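Molybdopterin biosynthesis Mog protein (Mycobacterium tuberculosis, PDB 2G4R) probably takes part in molybdenum cofactor biosynthesis, binding molybdopterin and, as in related MogA proteins, preparing it for molybdenum insertion by adenylylation. Local coordinates at residues Ala6-Val11 / Ile27-Leu32; Ser13-Gly18 / Pro42-Asp47; Thr21-Pro26 / Gly130-Val135; Leu88-Pro93 / Cys117-Arg122. All coordinates share one frame; numbering follows the deposited sequence.

Contact 1 of 4, residues Ala6-Val11 / Ile27-Leu32; sequences ARIVVV and IIAGWL
Ile28 O accepts the backbone N of Leu32 at 2.9 Å, and this single turn of helix 24-34 brings both residues onto the face that meets Ile8. Helix and strand run almost antiparallel, at 165°, with their axes 9.4 Å apart, as a helix does when it covers parallel strands. Ile8 carries most of the contact. With CG1 anti to the carbonyl carbon (chi1 -59°) and CD1 extended beyond it, its side chain runs past those of Ile28 and Leu32, which point the opposite way: CG1 rests 3.7 Å from Ile28 CG2 and 3.8 Å from Leu32 CD1, both on its helix-facing side. At the tip, CD1 reaches the helix backbone, 3.6 Å from Ala29 N, and touches the Ala29 methyl. Two residues back along the strand, Ala6 CB meets Leu32 CD1 at 4.0 Å. Ile28 and Leu32 also lean on Ile67 of strand 65-69, so the helix spans two neighbouring strands. Strand 6-11, helix 24-34 and the parallel strand 43-45 together make a beta-alpha-beta crossover. Since the strand's backbone polar groups pair within the sheet, as Ile8 with Gln43, adhesion here rests on burial of apolar side chains and the fit of their shapes.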
# COMPACT_ATOMS: atom_id res chain seq x y z
N ALA A 6 -1.80 4.38 20.82
CA ALA A 6 -1.32 3.18 20.15
C ALA A 6 -1.25 3.35 18.64
O ALA A 6 -1.90 4.27 18.08
CB ALA A 6 -2.21 1.93 20.54
N ARG A 7 -0.44 2.49 18.01
CA ARG A 7 -0.51 2.22 16.61
C ARG A 7 -0.59 0.73 16.27
O ARG A 7 -0.07 -0.11 17.00
CB ARG A 7 0.69 2.81 15.93
CG ARG A 7 0.66 4.31 15.98
CD ARG A 7 1.65 4.93 15.08
NE ARG A 7 1.60 6.40 15.11
CZ ARG A 7 2.49 7.17 14.47
NH1 ARG A 7 3.44 6.62 13.71
NH2 ARG A 7 2.41 8.49 14.59
N ILE A 8 -1.11 0.48 15.07
CA ILE A 8 -1.29 -0.82 14.49
C ILE A 8 -0.57 -0.87 13.16
O ILE A 8 -0.78 -0.03 12.28
CB ILE A 8 -2.79 -1.10 14.21
CG1 ILE A 8 -3.61 -1.01 15.49
CG2 ILE A 8 -2.99 -2.51 13.63
CD1 ILE A 8 -5.12 -1.01 15.20
N VAL A 9 0.27 -1.86 13.02
CA VAL A 9 1.02 -2.03 11.80
C VAL A 9 0.73 -3.44 11.33
O VAL A 9 1.11 -4.44 11.95
CB VAL A 9 2.50 -1.82 12.09
CG1 VAL A 9 3.32 -2.10 10.85
CG2 VAL A 9 2.73 -0.40 12.69
N VAL A 10 0.04 -3.52 10.21
CA VAL A 10 -0.25 -4.78 9.55
C VAL A 10 0.77 -4.93 8.43
O VAL A 10 0.89 -4.04 7.56
CB VAL A 10 -1.68 -4.78 8.99
CG1 VAL A 10 -1.98 -6.11 8.31
CG2 VAL A 10 -2.68 -4.48 10.08
N VAL A 11 1.49 -6.05 8.44
CA VAL A 11 2.56 -6.33 7.46
C VAL A 11 2.09 -7.30 6.39
O VAL A 11 1.91 -8.49 6.64
CB VAL A 11 3.84 -6.88 8.15
CG1 VAL A 11 5.07 -6.93 7.15
CG2 VAL A 11 4.18 -6.06 9.43
N ILE A 27 -9.64 -6.22 13.73
CA ILE A 27 -9.71 -6.93 14.99
C ILE A 27 -8.91 -6.19 16.08
O ILE A 27 -9.41 -5.96 17.20
CB ILE A 27 -9.27 -8.42 14.88
CG1 ILE A 27 -10.18 -9.19 13.91
CG2 ILE A 27 -9.29 -9.02 16.31
CD1 ILE A 27 -9.64 -10.51 13.46
N ILE A 28 -7.69 -5.80 15.74
CA ILE A 28 -6.83 -5.11 16.69
C ILE A 28 -7.43 -3.74 17.06
O ILE A 28 -7.46 -3.36 18.23
CB ILE A 28 -5.36 -4.96 16.16
CG1 ILE A 28 -4.77 -6.33 15.82
CG2 ILE A 28 -4.46 -4.23 17.20
CD1 ILE A 28 -3.50 -6.25 15.02
N ALA A 29 -7.94 -3.03 16.07
CA ALA A 29 -8.55 -1.70 16.31
C ALA A 29 -9.73 -1.77 17.27
O ALA A 29 -9.90 -0.92 18.11
CB ALA A 29 -8.95 -1.09 15.02
N GLY A 30 -10.53 -2.81 17.15
CA GLY A 30 -11.70 -2.97 18.01
C GLY A 30 -11.30 -3.32 19.42
O GLY A 30 -11.85 -2.79 20.39
N TRP A 31 -10.32 -4.21 19.55
CA TRP A 31 -9.83 -4.60 20.86
C TRP A 31 -9.20 -3.38 21.58
O TRP A 31 -9.38 -3.17 22.79
CB TRP A 31 -8.87 -5.77 20.73
CG TRP A 31 -8.24 -6.28 22.00
CD1 TRP A 31 -8.62 -7.37 22.72
CD2 TRP A 31 -7.09 -5.75 22.64
NE1 TRP A 31 -7.78 -7.53 23.80
CE2 TRP A 31 -6.83 -6.55 23.77
CE3 TRP A 31 -6.23 -4.68 22.37
CZ2 TRP A 31 -5.77 -6.31 24.63
CZ3 TRP A 31 -5.17 -4.42 23.25
CH2 TRP A 31 -4.95 -5.25 24.34
N LEU A 32 -8.45 -2.57 20.84
CA LEU A 32 -7.84 -1.37 21.43
C LEU A 32 -8.89 -0.39 21.98
O LEU A 32 -8.68 0.28 23.02
CB LEU A 32 -6.96 -0.68 20.41
CG LEU A 32 -5.55 -1.32 20.20
CD1 LEU A 32 -4.81 -0.66 19.05
CD2 LEU A 32 -4.67 -1.23 21.46

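Contact 2 of 4, residues Ser13-Gly18 / Pro42-Asp47; sequences SRAAAG and PQVVAD
This is a small surface contact in which Ser13, Ala15 and Ala16 of the short helix 13-16 pack across strand 43-45 and the turn that follows it, polar at one end and apolar at the other. At the polar end Ser13 OG, placed anti to its carbonyl carbon (chi1 -66°), accepts the backbone N of Asp47 at 3.2 Å along a fairly straight line (159°). Two waters close the gap between this serine and the carboxylate. One takes the N-H of Ser13 and donates to Asp47 OD2 at 2.6 Å; the other lies 3.0 Å from Ser13 OG and donates to the same Asp47 OD2 at 2.8 Å. The carboxylate is thereby tied to the first turn of the helix through solvent, while the hydroxyl holds the main chain directly. At the apolar end Val44 CG1 presses against the helix, 3.7 Å from Ala15 CB and 3.5 Å from Ala16 N. Ala16 CB in turn sits on the link between Val45 and Ala46, 3.5 Å from Val45 C. Gly18, with positive phi, ends the helix in a Schellman motif. Pro26 of a third subunit packs on Ser13 and Ala46, and Gln41 of a second subunit on Val44. Strand 43-45 is the outermost strand of its sheet within the chain and pairs through Gln43 and Val45 with strand 6-11, which helix 13-16 directly follows.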
# COMPACT_ATOMS: atom_id res chain seq x y z
N SER A 13 2.62 -7.30 1.96
CA SER A 13 2.97 -6.56 0.75
C SER A 13 1.76 -6.47 -0.18
O SER A 13 1.47 -5.38 -0.71
CB SER A 13 4.17 -7.20 0.05
OG SER A 13 5.34 -7.09 0.86
N ARG A 14 1.00 -7.56 -0.32
CA ARG A 14 -0.25 -7.50 -1.12
C ARG A 14 -1.26 -6.54 -0.56
O ARG A 14 -1.81 -5.71 -1.29
CB ARG A 14 -0.91 -8.88 -1.23
CG ARG A 14 -0.09 -9.86 -2.09
CD ARG A 14 -0.54 -11.30 -1.88
NE ARG A 14 0.41 -12.27 -2.43
CZ ARG A 14 0.21 -13.09 -3.47
NH1 ARG A 14 -0.94 -13.13 -4.17
NH2 ARG A 14 1.20 -13.92 -3.83
N ALA A 15 -1.51 -6.64 0.74
CA ALA A 15 -2.53 -5.74 1.36
C ALA A 15 -2.09 -4.29 1.29
O ALA A 15 -2.90 -3.38 1.02
CB ALA A 15 -2.85 -6.16 2.78
N ALA A 16 -0.79 -4.05 1.46
CA ALA A 16 -0.26 -2.69 1.47
C ALA A 16 -0.40 -2.02 0.06
O ALA A 16 -0.61 -0.81 -0.06
CB ALA A 16 1.21 -2.72 1.92
N ALA A 17 -0.32 -2.85 -0.98
CA ALA A 17 -0.52 -2.42 -2.36
C ALA A 17 -2.00 -2.25 -2.71
O ALA A 17 -2.30 -1.87 -3.83
CB ALA A 17 0.14 -3.41 -3.31
N GLY A 18 -2.90 -2.55 -1.77
CA GLY A 18 -4.34 -2.40 -1.99
C GLY A 18 -4.96 -3.48 -2.85
O GLY A 18 -6.01 -3.28 -3.44
N PRO A 42 -5.55 0.85 11.27
CA PRO A 42 -4.35 0.11 10.81
C PRO A 42 -3.49 0.83 9.77
O PRO A 42 -4.04 1.40 8.82
CB PRO A 42 -4.93 -1.16 10.17
CG PRO A 42 -6.32 -1.31 10.75
CD PRO A 42 -6.79 0.07 11.10
N GLN A 43 -2.16 0.77 9.93
CA GLN A 43 -1.21 1.07 8.83
C GLN A 43 -0.77 -0.24 8.22
O GLN A 43 -0.23 -1.11 8.91
CB GLN A 43 0.07 1.79 9.31
CG GLN A 43 -0.24 2.75 10.40
CD GLN A 43 0.93 3.26 11.22
OE1 GLN A 43 2.11 3.32 10.77
NE2 GLN A 43 0.58 3.69 12.42
N VAL A 44 -0.97 -0.38 6.94
CA VAL A 44 -0.66 -1.59 6.28
C VAL A 44 0.58 -1.29 5.49
O VAL A 44 0.63 -0.29 4.75
CB VAL A 44 -1.80 -2.08 5.37
CG1 VAL A 44 -1.43 -3.45 4.80
CG2 VAL A 44 -3.12 -2.17 6.14
N VAL A 45 1.60 -2.11 5.69
CA VAL A 45 2.90 -1.89 5.05
C VAL A 45 3.46 -3.21 4.50
O VAL A 45 3.06 -4.31 4.92
CB VAL A 45 3.98 -1.25 6.00
CG1 VAL A 45 3.50 0.02 6.61
CG2 VAL A 45 4.39 -2.24 7.15
N ALA A 46 4.38 -3.11 3.53
CA ALA A 46 5.04 -4.29 2.96
C ALA A 46 6.05 -4.88 3.93
O ALA A 46 6.51 -4.20 4.88
CB ALA A 46 5.74 -3.95 1.62
N ASP A 47 6.41 -6.13 3.67
CA ASP A 47 7.44 -6.83 4.44
C ASP A 47 8.75 -6.08 4.23
O ASP A 47 8.96 -5.48 3.21
CB ASP A 47 7.69 -8.24 3.90
CG ASP A 47 6.56 -9.20 4.15
OD1 ASP A 47 6.14 -9.47 5.30
OD2 ASP A 47 6.14 -9.80 3.13
O HOH W 1 3.69 -10.30 2.37
O HOH W 2 7.01 -9.53 0.49

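Contact 3 of 4, residues Thr21-Pro26 / Gly130-Val135; sequences TDDCGP and GSPGGV
Cys24 SG lies squarely over one face of the peptide that joins Ser131 to Pro132, 3.5 Å from Ser131 C and 3.6 Å from Pro132 N. The thiol comes from the beginning of helix 24-34, its sulfur anti to the carbonyl carbon (chi1 -68°), a setting that carries it across to the beginning of helix 132-143. From there it also touches Val135, whose CG2 methyl stands 3.7 Å from Cys24 SG and 4.0 Å from Cys24 CB. The sulfur thus sits in the corner formed by a flat peptide and a branched side chain. At the rim, Asp23 OD1 skirts the proline ring, 4.2 Å from Pro132 CD.

The second shell fixes both helix beginnings. Before helix 24-34, Asp22 OD1 accepts from Gly25 N at 2.8 Å (166°) on the syn side of the carboxylate, a capping bond that settles the turn bearing Cys24. Ser131 occupies the N-cap of helix 132-143; its OG receives only a weak bond from Gly134 N, whereas Ser131 O accepts Val135 N at 2.9 Å and so ties the peptide under the sulfur to the valine beside it. Farther out, Ile27 and Ile28 extend the packing against Val135, and Ser69 of strand 65-69 touches both Cys24 and Val135. Each helix therefore brings its own capping group, and what joins the two is van der Waals contact around a buried, polarisable sulfur.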
# COMPACT_ATOMS: atom_id res chain seq x y z
N THR A 21 -7.15 -8.20 1.24
CA THR A 21 -7.93 -7.85 2.40
C THR A 21 -7.07 -7.73 3.69
O THR A 21 -6.22 -8.58 3.93
CB THR A 21 -8.92 -8.99 2.68
OG1 THR A 21 -8.18 -10.21 2.85
CG2 THR A 21 -9.85 -9.14 1.56
N ASP A 22 -7.29 -6.72 4.52
CA ASP A 22 -6.69 -6.73 5.89
C ASP A 22 -7.81 -7.13 6.87
O ASP A 22 -8.60 -6.28 7.25
CB ASP A 22 -6.14 -5.33 6.24
CG ASP A 22 -5.77 -5.19 7.75
OD1 ASP A 22 -5.45 -6.22 8.38
OD2 ASP A 22 -5.82 -4.06 8.29
N ASP A 23 -7.87 -8.39 7.31
CA ASP A 23 -8.87 -8.73 8.34
C ASP A 23 -8.32 -8.63 9.75
O ASP A 23 -9.10 -8.47 10.70
CB ASP A 23 -9.59 -10.06 8.12
CG ASP A 23 -8.69 -11.14 7.64
OD1 ASP A 23 -7.44 -11.04 7.77
OD2 ASP A 23 -9.26 -12.09 7.09
N CYS A 24 -6.99 -8.62 9.90
CA CYS A 24 -6.39 -8.55 11.21
C CYS A 24 -6.41 -7.17 11.87
O CYS A 24 -6.66 -7.05 13.05
CB CYS A 24 -4.96 -9.10 11.15
SG CYS A 24 -4.88 -10.88 10.84
N GLY A 25 -6.07 -6.13 11.11
CA GLY A 25 -6.12 -4.77 11.58
C GLY A 25 -7.41 -4.31 12.26
O GLY A 25 -7.35 -3.75 13.33
N PRO A 26 -8.57 -4.51 11.62
CA PRO A 26 -9.85 -4.21 12.30
C PRO A 26 -10.06 -4.96 13.64
O PRO A 26 -10.57 -4.36 14.59
CB PRO A 26 -10.90 -4.62 11.27
CG PRO A 26 -10.15 -4.65 9.90
CD PRO A 26 -8.75 -4.98 10.23
N GLY A 130 -0.16 -13.33 11.57
CA GLY A 130 -0.94 -12.77 10.47
C GLY A 130 -2.16 -13.65 10.19
O GLY A 130 -2.38 -14.03 9.06
N SER A 131 -2.93 -13.95 11.21
CA SER A 131 -4.24 -14.63 11.03
C SER A 131 -5.23 -14.14 12.10
O SER A 131 -4.83 -13.88 13.26
CB SER A 131 -4.10 -16.14 11.05
OG SER A 131 -3.87 -16.66 12.34
N PRO A 132 -6.52 -13.98 11.72
CA PRO A 132 -7.54 -13.46 12.62
C PRO A 132 -7.65 -14.21 13.95
O PRO A 132 -7.64 -13.58 15.01
CB PRO A 132 -8.83 -13.52 11.78
CG PRO A 132 -8.55 -14.49 10.70
CD PRO A 132 -7.10 -14.27 10.40
N GLY A 133 -7.64 -15.53 13.93
CA GLY A 133 -7.67 -16.28 15.20
C GLY A 133 -6.43 -16.16 16.09
O GLY A 133 -6.53 -16.14 17.32
N GLY A 134 -5.26 -16.17 15.47
CA GLY A 134 -3.97 -15.98 16.18
C GLY A 134 -3.88 -14.61 16.80
O GLY A 134 -3.42 -14.46 17.94
N VAL A 135 -4.38 -13.62 16.07
CA VAL A 135 -4.50 -12.25 16.58
C VAL A 135 -5.44 -12.16 17.82
O VAL A 135 -5.05 -11.64 18.88
CB VAL A 135 -4.93 -11.33 15.44
CG1 VAL A 135 -5.43 -10.00 15.92
CG2 VAL A 135 -3.78 -11.15 14.40

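Contact 4 of 4, residues Leu88-Pro93 / Cys117-Arg122; sequences LDYVIP and CGVAGR
Val119 O takes two N-H groups from the facing chain, Asp89 N at 2.7 Å and Tyr90 N at 3.3 Å. Both donors lie in the plane of the carbonyl, but the shorter bond is the more bent, with 136° at its hydrogen. In return Val119 N donates to Tyr90 O at 3.1 Å. Farther along, Ile92 N reaches Cys117 O at 2.8 Å from above the carbonyl plane. The N-H of Cys117 is given to a water, which makes a weak bond to Ile92 O. Two residues, Asp89 and Tyr90, thus stand opposite the single Val119, a classic beta bulge in the antiparallel pairing of strands 90-91 and 117-120, the former being the outermost strand of the sheet on this side within the chain. The Asp89 carboxylate closes the other end: its OD2 accepts Gly121 N at 2.8 Å, met 46° out of the carboxylate plane, and a water donates to both Asp89 OD2 and Gly121 O. Apolar groups fill in around these bonds. Tyr90 CG is wedged between the backbone N and carbonyl carbon (chi1 53°), which folds the ring alongside Val119, with Tyr90 OH 3.5 Å from Val119 CB. Gly118 brings no side chain, and Leu88 CD2 settles 3.5 Å from Gly118 C; the Leu88 side chain also packs on Ile125 of strand 123-128.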
# COMPACT_ATOMS: atom_id res chain seq x y z
N LEU A 88 13.90 -2.51 19.03
CA LEU A 88 13.72 -2.73 20.47
C LEU A 88 14.98 -2.43 21.27
O LEU A 88 16.08 -2.66 20.78
CB LEU A 88 13.32 -4.19 20.73
CG LEU A 88 11.86 -4.54 20.41
CD1 LEU A 88 11.51 -6.02 20.72
CD2 LEU A 88 10.96 -3.65 21.17
N ASP A 89 14.80 -1.92 22.49
CA ASP A 89 15.88 -1.89 23.49
C ASP A 89 16.11 -3.31 24.01
O ASP A 89 17.26 -3.77 24.10
CB ASP A 89 15.53 -0.95 24.66
CG ASP A 89 15.51 0.52 24.26
OD1 ASP A 89 16.23 0.91 23.32
OD2 ASP A 89 14.75 1.29 24.89
N TYR A 90 15.01 -4.02 24.33
CA TYR A 90 15.11 -5.41 24.71
C TYR A 90 13.81 -6.19 24.46
O TYR A 90 12.75 -5.58 24.27
CB TYR A 90 15.46 -5.51 26.20
CG TYR A 90 14.54 -4.72 27.09
CD1 TYR A 90 13.30 -5.25 27.49
CD2 TYR A 90 14.91 -3.47 27.55
CE1 TYR A 90 12.45 -4.54 28.29
CE2 TYR A 90 14.06 -2.74 28.36
CZ TYR A 90 12.84 -3.29 28.73
OH TYR A 90 12.00 -2.59 29.52
N VAL A 91 13.91 -7.51 24.52
CA VAL A 91 12.74 -8.41 24.36
C VAL A 91 12.09 -8.88 25.67
O VAL A 91 12.71 -8.94 26.74
CB VAL A 91 13.06 -9.68 23.50
CG1 VAL A 91 13.49 -9.27 22.08
CG2 VAL A 91 14.10 -10.50 24.17
N ILE A 92 10.83 -9.26 25.56
CA ILE A 92 10.06 -9.75 26.70
C ILE A 92 9.71 -11.19 26.28
O ILE A 92 8.68 -11.44 25.57
CB ILE A 92 8.81 -8.90 27.05
CG1 ILE A 92 9.15 -7.42 27.40
CG2 ILE A 92 8.11 -9.48 28.30
CD1 ILE A 92 7.93 -6.55 27.30
N PRO A 93 10.62 -12.14 26.61
CA PRO A 93 10.45 -13.53 26.09
C PRO A 93 9.17 -14.22 26.57
O PRO A 93 8.51 -14.93 25.79
CB PRO A 93 11.68 -14.28 26.63
CG PRO A 93 12.17 -13.44 27.77
CD PRO A 93 11.84 -12.02 27.43
N CYS A 117 8.13 -9.59 21.40
CA CYS A 117 7.57 -8.45 22.07
C CYS A 117 8.75 -7.80 22.78
O CYS A 117 9.72 -8.47 23.11
CB CYS A 117 6.57 -8.85 23.13
SG CYS A 117 5.08 -9.78 22.54
N GLY A 118 8.64 -6.51 23.07
CA GLY A 118 9.68 -5.82 23.85
C GLY A 118 9.33 -4.40 24.14
O GLY A 118 8.18 -3.95 23.88
N VAL A 119 10.32 -3.69 24.68
CA VAL A 119 10.23 -2.27 24.92
C VAL A 119 11.31 -1.54 24.10
O VAL A 119 12.46 -2.04 23.91
CB VAL A 119 10.35 -1.93 26.45
CG1 VAL A 119 10.34 -0.44 26.67
CG2 VAL A 119 9.25 -2.60 27.27
N ALA A 120 10.88 -0.41 23.53
CA ALA A 120 11.75 0.55 22.83
C ALA A 120 11.42 1.94 23.38
O ALA A 120 10.32 2.45 23.18
CB ALA A 120 11.48 0.51 21.34
N GLY A 121 12.38 2.57 24.05
CA GLY A 121 12.12 3.80 24.77
C GLY A 121 11.08 3.53 25.84
O GLY A 121 11.35 2.78 26.77
N ARG A 122 9.91 4.13 25.73
CA ARG A 122 8.81 3.82 26.67
C ARG A 122 7.60 3.23 25.91
O ARG A 122 6.48 3.27 26.42
CB ARG A 122 8.39 5.06 27.44
CG ARG A 122 9.49 5.75 28.28
CD ARG A 122 8.87 6.71 29.34
NE ARG A 122 7.44 6.44 29.57
CZ ARG A 122 6.73 6.81 30.63
NH1 ARG A 122 7.27 7.53 31.62
NH2 ARG A 122 5.44 6.46 30.68
O HOH W 3 13.75 1.13 27.42
O HOH W 4 9.99 -11.69 22.90

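Contacts 1, 2 and 3 form one continuous cluster, whereas contact 4 lies across the chain's centre from all of them. Contacts 1 and 3 share helix 24-34 and have centres about 9 Å apart; Ile28 CG1 meets Val135 CG1 at 3.7 Å. Contact 2 joins contact 1 through strand pairing, with Val10 N and Gln43 O 2.8 Å apart, and reaches contact 3 where Pro42 packs on Gly25. Contacts 2 and 3 gather at the C-terminal ends of parallel strands, a position consistent with a molybdopterin pocket in this family. Contact 4 belongs to the antiparallel end of the same sheet, its centre about 24 Å from that of contact 2.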